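Local coordinates for protein DNA-directed RNA polymerase subunit L (Thermoplasma acidophilum, PDB 1XPP) that probably serves as a small dimerising subunit of the archaeal RNA polymerase, the enzyme that transcribes DNA into RNA, at residues Ile16-Asn21 with Lys73-Ile78; Leu43-Val48 with Ile78-Arg83. All coordinates share one frame; numbering follows the deposited sequence. Where two conformers were deposited one is given.

Contact 1: residues Ile16-Asn21 with Lys73-Ile78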
loop_
_atom_site.group_PDB
_atom_site.type_symbol
_atom_site.label_atom_id
_atom_site.label_comp_id
_atom_site.label_asym_id
_atom_site.label_seq_id
_atom_site.Cartn_x
_atom_site.Cartn_y
_atom_site.Cartn_z
ATOM N N ILE D 16 17.315 0.490 -1.375
ATOM C CA ILE D 16 17.535 0.748 -2.802
ATOM C C ILE D 16 18.919 1.277 -3.153
ATOM O O ILE D 16 19.246 1.416 -4.354
ATOM C CB ILE D 16 16.456 1.633 -3.389
ATOM C CG1 ILE D 16 16.481 3.006 -2.709
ATOM C CG2 ILE D 16 15.081 0.905 -3.335
ATOM C CD1 ILE D 16 15.582 3.979 -3.364
ATOM N N SER D 17 19.725 1.556 -2.135
ATOM C CA SER D 17 21.105 1.942 -2.316
ATOM C C SER D 17 21.814 1.697 -1.009
ATOM O O SER D 17 21.235 1.869 0.059
ATOM C CB SER D 17 21.219 3.423 -2.716
ATOM O OG SER D 17 22.516 3.687 -3.206
ATOM N N LYS D 18 23.064 1.285 -1.126
ATOM C CA LYS D 18 23.903 0.966 -0.007
ATOM C C LYS D 18 25.303 1.365 -0.456
ATOM O O LYS D 18 25.747 0.988 -1.545
ATOM C CB LYS D 18 23.797 -0.535 0.278
ATOM C CG LYS D 18 24.544 -1.043 1.502
ATOM C CD LYS D 18 23.799 -0.761 2.804
ATOM C CE LYS D 18 24.372 -1.571 3.963
ATOM N NZ LYS D 18 25.852 -1.514 4.050
ATOM N N GLU D 19 25.958 2.192 0.353
ATOM C CA GLU D 19 27.361 2.573 0.108
ATOM C C GLU D 19 28.076 2.436 1.435
ATOM O O GLU D 19 27.460 1.984 2.399
ATOM C CB GLU D 19 27.486 3.988 -0.489
ATOM C CG GLU D 19 26.758 4.210 -1.825
ATOM C CD GLU D 19 27.466 3.603 -3.042
ATOM O OE1 GLU D 19 28.684 3.855 -3.221
ATOM O OE2 GLU D 19 26.798 2.887 -3.834
ATOM N N LYS D 20 29.354 2.821 1.476
ATOM C CA LYS D 20 30.225 2.639 2.643
ATOM C C LYS D 20 29.507 2.730 3.991
ATOM O O LYS D 20 29.320 1.718 4.678
ATOM C CB LYS D 20 31.397 3.631 2.595
ATOM C CG LYS D 20 32.435 3.329 1.516
ATOM C CD LYS D 20 33.829 3.717 1.978
ATOM C CE LYS D 20 34.833 3.698 0.837
ATOM N NZ LYS D 20 36.112 4.355 1.254
ATOM N N ASN D 21 29.107 3.941 4.349
ATOM C CA ASN D 21 28.494 4.218 5.621
ATOM C C ASN D 21 27.130 4.807 5.413
ATOM O O ASN D 21 26.698 5.643 6.198
ATOM C CB ASN D 21 29.336 5.237 6.375
ATOM C CG ASN D 21 30.780 4.802 6.517
ATOM O OD1 ASN D 21 31.067 3.625 6.771
ATOM N ND2 ASN D 21 31.701 5.740 6.314
ATOM N N LYS D 73 27.148 0.700 11.343
ATOM C CA LYS D 73 26.456 0.426 10.094
ATOM C C LYS D 73 25.236 1.326 10.003
ATOM O O LYS D 73 24.636 1.639 11.013
ATOM C CB LYS D 73 26.053 -1.037 10.030
ATOM C CG LYS D 73 27.247 -2.011 9.869
ATOM C CD LYS D 73 26.832 -3.463 9.966
ATOM C CE LYS D 73 27.891 -4.405 9.361
ATOM N NZ LYS D 73 29.321 -3.993 9.595
ATOM N N PRO D 74 24.890 1.790 8.785
ATOM C CA PRO D 74 23.708 2.650 8.678
ATOM C C PRO D 74 22.400 1.904 9.000
ATOM O O PRO D 74 21.506 2.500 9.577
ATOM C CB PRO D 74 23.738 3.100 7.216
ATOM C CG PRO D 74 24.454 2.011 6.508
ATOM C CD PRO D 74 25.548 1.594 7.478
ATOM N N GLN D 75 22.292 0.630 8.620
ATOM C CA GLN D 75 21.112 -0.168 8.953
ATOM C C GLN D 75 20.959 -0.273 10.470
ATOM O O GLN D 75 19.836 -0.310 10.963
ATOM C CB GLN D 75 21.135 -1.560 8.322
ATOM C CG GLN D 75 22.317 -2.399 8.731
ATOM C CD GLN D 75 23.526 -2.220 7.811
ATOM O OE1 GLN D 75 23.694 -1.175 7.191
ATOM N NE2 GLN D 75 24.382 -3.245 7.739
ATOM N N SER D 76 22.074 -0.268 11.208
ATOM C CA SER D 76 21.995 -0.250 12.683
ATOM C C SER D 76 21.408 1.034 13.269
ATOM O O SER D 76 20.673 0.989 14.278
ATOM C CB SER D 76 23.375 -0.516 13.306
ATOM O OG SER D 76 23.771 -1.805 12.873
ATOM N N ALA D 77 21.727 2.182 12.673
ATOM C CA ALA D 77 21.204 3.449 13.140
ATOM C C ALA D 77 19.689 3.438 12.944
ATOM O O ALA D 77 18.947 3.870 13.819
ATOM C CB ALA D 77 21.863 4.661 12.415
ATOM N N ILE D 78 19.221 2.937 11.805
ATOM C CA ILE D 78 17.777 2.821 11.593
ATOM C C ILE D 78 17.146 1.896 12.660
ATOM O O ILE D 78 16.150 2.275 13.300
ATOM C CB ILE D 78 17.430 2.351 10.189
ATOM C CG1 ILE D 78 17.919 3.409 9.186
ATOM C CG2 ILE D 78 15.908 2.027 10.112
ATOM C CD1 ILE D 78 17.796 3.011 7.719
#

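Contact 2: residues Leu43-Val48 with Ile78-Arg83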
loop_
_atom_site.group_PDB
_atom_site.type_symbol
_atom_site.label_atom_id
_atom_site.label_comp_id
_atom_site.label_asym_id
_atom_site.label_seq_id
_atom_site.Cartn_x
_atom_site.Cartn_y
_atom_site.Cartn_z
ATOM N N LEU D 43 18.212 11.255 13.877
ATOM C CA LEU D 43 19.072 12.438 14.060
ATOM C C LEU D 43 19.557 12.671 15.498
ATOM O O LEU D 43 20.479 13.472 15.701
ATOM C CB LEU D 43 18.355 13.681 13.553
ATOM C CG LEU D 43 18.299 13.902 12.033
ATOM C CD1 LEU D 43 17.294 14.986 11.670
ATOM C CD2 LEU D 43 19.672 14.231 11.475
ATOM N N LYS D 44 18.960 11.986 16.479
ATOM C CA LYS D 44 19.372 12.117 17.894
ATOM C C LYS D 44 20.588 11.239 18.189
ATOM O O LYS D 44 21.243 11.384 19.228
ATOM C CB LYS D 44 18.236 11.719 18.821
ATOM C CG LYS D 44 17.015 12.612 18.770
ATOM C CD LYS D 44 15.966 12.058 19.700
ATOM C CE LYS D 44 14.655 12.738 19.525
ATOM N NZ LYS D 44 13.637 12.087 20.391
ATOM N N ASP D 45 20.888 10.333 17.270
ATOM C CA ASP D 45 21.957 9.338 17.418
ATOM C C ASP D 45 23.328 9.972 17.151
ATOM O O ASP D 45 23.562 10.546 16.084
ATOM C CB ASP D 45 21.684 8.217 16.420
ATOM C CG ASP D 45 22.611 7.016 16.564
ATOM O OD1 ASP D 45 22.179 5.949 16.145
ATOM O OD2 ASP D 45 23.759 7.111 17.052
ATOM N N ASP D 46 24.241 9.875 18.110
ATOM C CA ASP D 46 25.559 10.513 17.936
ATOM C C ASP D 46 26.450 9.838 16.878
ATOM O O ASP D 46 27.483 10.392 16.486
ATOM C CB ASP D 46 26.293 10.627 19.281
ATOM C CG ASP D 46 26.728 9.288 19.817
ATOM O OD1 ASP D 46 27.948 9.034 19.808
ATOM O OD2 ASP D 46 25.861 8.476 20.217
ATOM N N GLN D 47 26.064 8.659 16.410
ATOM C CA GLN D 47 26.819 7.962 15.382
ATOM C C GLN D 47 26.358 8.360 13.982
ATOM O O GLN D 47 26.945 7.914 12.985
ATOM C CB GLN D 47 26.703 6.441 15.542
ATOM C CG GLN D 47 27.176 5.916 16.914
ATOM C CD GLN D 47 27.495 4.462 16.875
ATOM O OE1 GLN D 47 28.514 4.064 16.302
ATOM N NE2 GLN D 47 26.634 3.634 17.479
ATOM N N VAL D 48 25.302 9.176 13.925
ATOM C CA VAL D 48 24.678 9.549 12.646
ATOM C C VAL D 48 25.222 10.871 12.135
ATOM O O VAL D 48 25.267 11.871 12.866
ATOM C CB VAL D 48 23.127 9.579 12.756
ATOM C CG1 VAL D 48 22.481 10.237 11.513
ATOM C CG2 VAL D 48 22.636 8.181 12.892
ATOM N N ILE D 78 19.221 2.937 11.805
ATOM C CA ILE D 78 17.777 2.821 11.593
ATOM C C ILE D 78 17.146 1.896 12.660
ATOM O O ILE D 78 16.150 2.275 13.300
ATOM C CB ILE D 78 17.430 2.351 10.189
ATOM C CG1 ILE D 78 17.919 3.409 9.186
ATOM C CG2 ILE D 78 15.908 2.027 10.112
ATOM C CD1 ILE D 78 17.796 3.011 7.719
ATOM N N LYS D 79 17.751 0.734 12.877
ATOM C CA LYS D 79 17.219 -0.198 13.883
ATOM C C LYS D 79 17.148 0.456 15.268
ATOM O O LYS D 79 16.116 0.333 15.952
ATOM C CB LYS D 79 18.041 -1.490 13.965
ATOM C CG LYS D 79 17.422 -2.506 14.957
ATOM C CD LYS D 79 18.164 -3.830 14.994
ATOM C CE LYS D 79 17.498 -4.751 16.032
ATOM N NZ LYS D 79 18.345 -5.979 16.178
ATOM N N ARG D 80 18.220 1.113 15.712
ATOM C CA ARG D 80 18.204 1.761 17.044
ATOM C C ARG D 80 17.015 2.692 17.196
ATOM O O ARG D 80 16.305 2.708 18.239
ATOM C CB ARG D 80 19.526 2.509 17.324
ATOM C CG ARG D 80 20.725 1.525 17.484
ATOM C CD ARG D 80 22.012 2.258 17.929
ATOM N NE ARG D 80 22.534 3.264 16.993
ATOM C CZ ARG D 80 23.410 2.990 16.029
ATOM N NH1 ARG D 80 23.828 1.741 15.816
ATOM N NH2 ARG D 80 23.845 3.989 15.250
ATOM N N ALA D 81 16.780 3.496 16.154
ATOM C CA ALA D 81 15.693 4.465 16.209
ATOM C C ALA D 81 14.324 3.831 16.243
ATOM O O ALA D 81 13.451 4.299 17.000
ATOM C CB ALA D 81 15.771 5.432 15.037
ATOM N N VAL D 82 14.097 2.817 15.394
ATOM C CA VAL D 82 12.803 2.110 15.360
ATOM C C VAL D 82 12.551 1.478 16.732
ATOM O O VAL D 82 11.455 1.598 17.280
ATOM C CB VAL D 82 12.753 1.026 14.270
ATOM C CG1 VAL D 82 11.486 0.242 14.357
ATOM C CG2 VAL D 82 12.869 1.704 12.892
ATOM N N ARG D 83 13.563 0.831 17.277
ATOM C CA ARG D 83 13.363 0.166 18.587
ATOM C C ARG D 83 13.108 1.213 19.682
ATOM O O ARG D 83 12.296 0.960 20.607
ATOM C CB ARG D 83 14.535 -0.761 18.946
ATOM C CG ARG D 83 14.815 -1.872 17.898
ATOM C CD ARG D 83 13.736 -2.989 17.802
ATOM N NE ARG D 83 13.750 -3.674 16.495
ATOM C CZ ARG D 83 13.280 -4.902 16.287
ATOM N NH1 ARG D 83 12.799 -5.606 17.314
ATOM N NH2 ARG D 83 13.302 -5.434 15.065
#

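Contact 1: residues Ile16-Asn21 with Lys73-Ile78
Pro74 packs its buried ring on the backbone of Asn21 at van der Waals distance, and this is the well-covered part of the contact. CG of Pro74 lies 4.0 Å from C of Asn21, and CB of Pro74 is 4.0 Å from O of Asn21. CB of Pro74 heads toward the loop, and CG and CD lie beside the Asn21 carbonyl carbon. Ile23 of strand 22-28 also touches the ring. The segments join the end of strand 12-19, an outermost strand of the sheet within this chain, and the turn after it to the start of the long helix 74-105, in the Rpb3/Rpb11-type dimerisation domain. The less buried part is formed by Lys18 and Gln75, whose side chains cross at about a right angle. Lys18 is disordered over two conformers. In the modelled one CG is anti to the backbone N (chi1 -176°), and bends at chi2 and chi4 bring the end in toward the helix. There CE of Lys18 comes 3.3 Å from OE1 of Gln75, while NZ of Lys18 stays 3.8 Å from the same oxygen. OE1 is buried without a polar partner in the model. Tyr103 and Phe100 of the second subunit pack on Lys18 and Gln75, respectively.

Contact 2: residues Leu43-Val48 with Ile78-Arg83
Asp45 has CG anti to its own N (chi1 -173°), which directs the carboxylate at helix 74-105. Arg80 has CG anti to the carbonyl carbon and a bend at chi3, and these bring its guanidinium to the loop. The two groups form a salt bridge, and the nearby guanidinium would probably favour the ionised carboxylate. Arg80 grips side-on, with two nitrogens on one oxygen. NH2 of Arg80 is 2.7 Å from OD1 of Asp45, and NE of Arg80 is 2.8 Å from that atom. Both hydrogen bonds are bent, with N-H...O angles near 145°. OD1 receives them on its syn side, from opposite faces of the carboxylate plane. It lies close to the guanidinium plane, although the two planes are 75° apart, so this is not the flat, two-oxygen pairing. The other oxygen serves the loop. N of Gln47 donates to OD2 of Asp45 at 2.8 Å, from above the carboxylate plane, and closes an Asx turn. A type I beta turn runs from Asp45 to Val48 over the same residues. This loop links helix 32-42 to strand 48-54, and the salt bridge ties it to the long helix at the protein surface. Gln47 adds a second layer. NE2 of Gln47 sits over one face of the guanidinium, toward its rim, 3.6 Å from CZ of Arg80, with the amide nearly parallel to that plane. The amide is held from its other end, where OE1 of Gln47 is hydrogen-bonded to OG of Ser71.

How the contacts relate
Contacts 1 and 2 use successive parts of helix 74-105 and share Ile78. Their centres are about 12 Å apart. Contact 1 brings the end of strand 12-19 and the turn after it to the start of the helix, and contact 2 brings the loop 43-48 to the next turns. Ala77 connects them directly: its CB lies 3.6 Å from CG2 of Val48 and 4.0 Å from OD1 of Asp45. The two differ in character, as contact 1 is van der Waals packing without hydrogen bonds between its segments and contact 2 is ionic. Both reach the second subunit. Phe96 of that subunit packs on the shared Ile78, and its Tyr89 packs on Val82, consistent with a domain built for dimerisation.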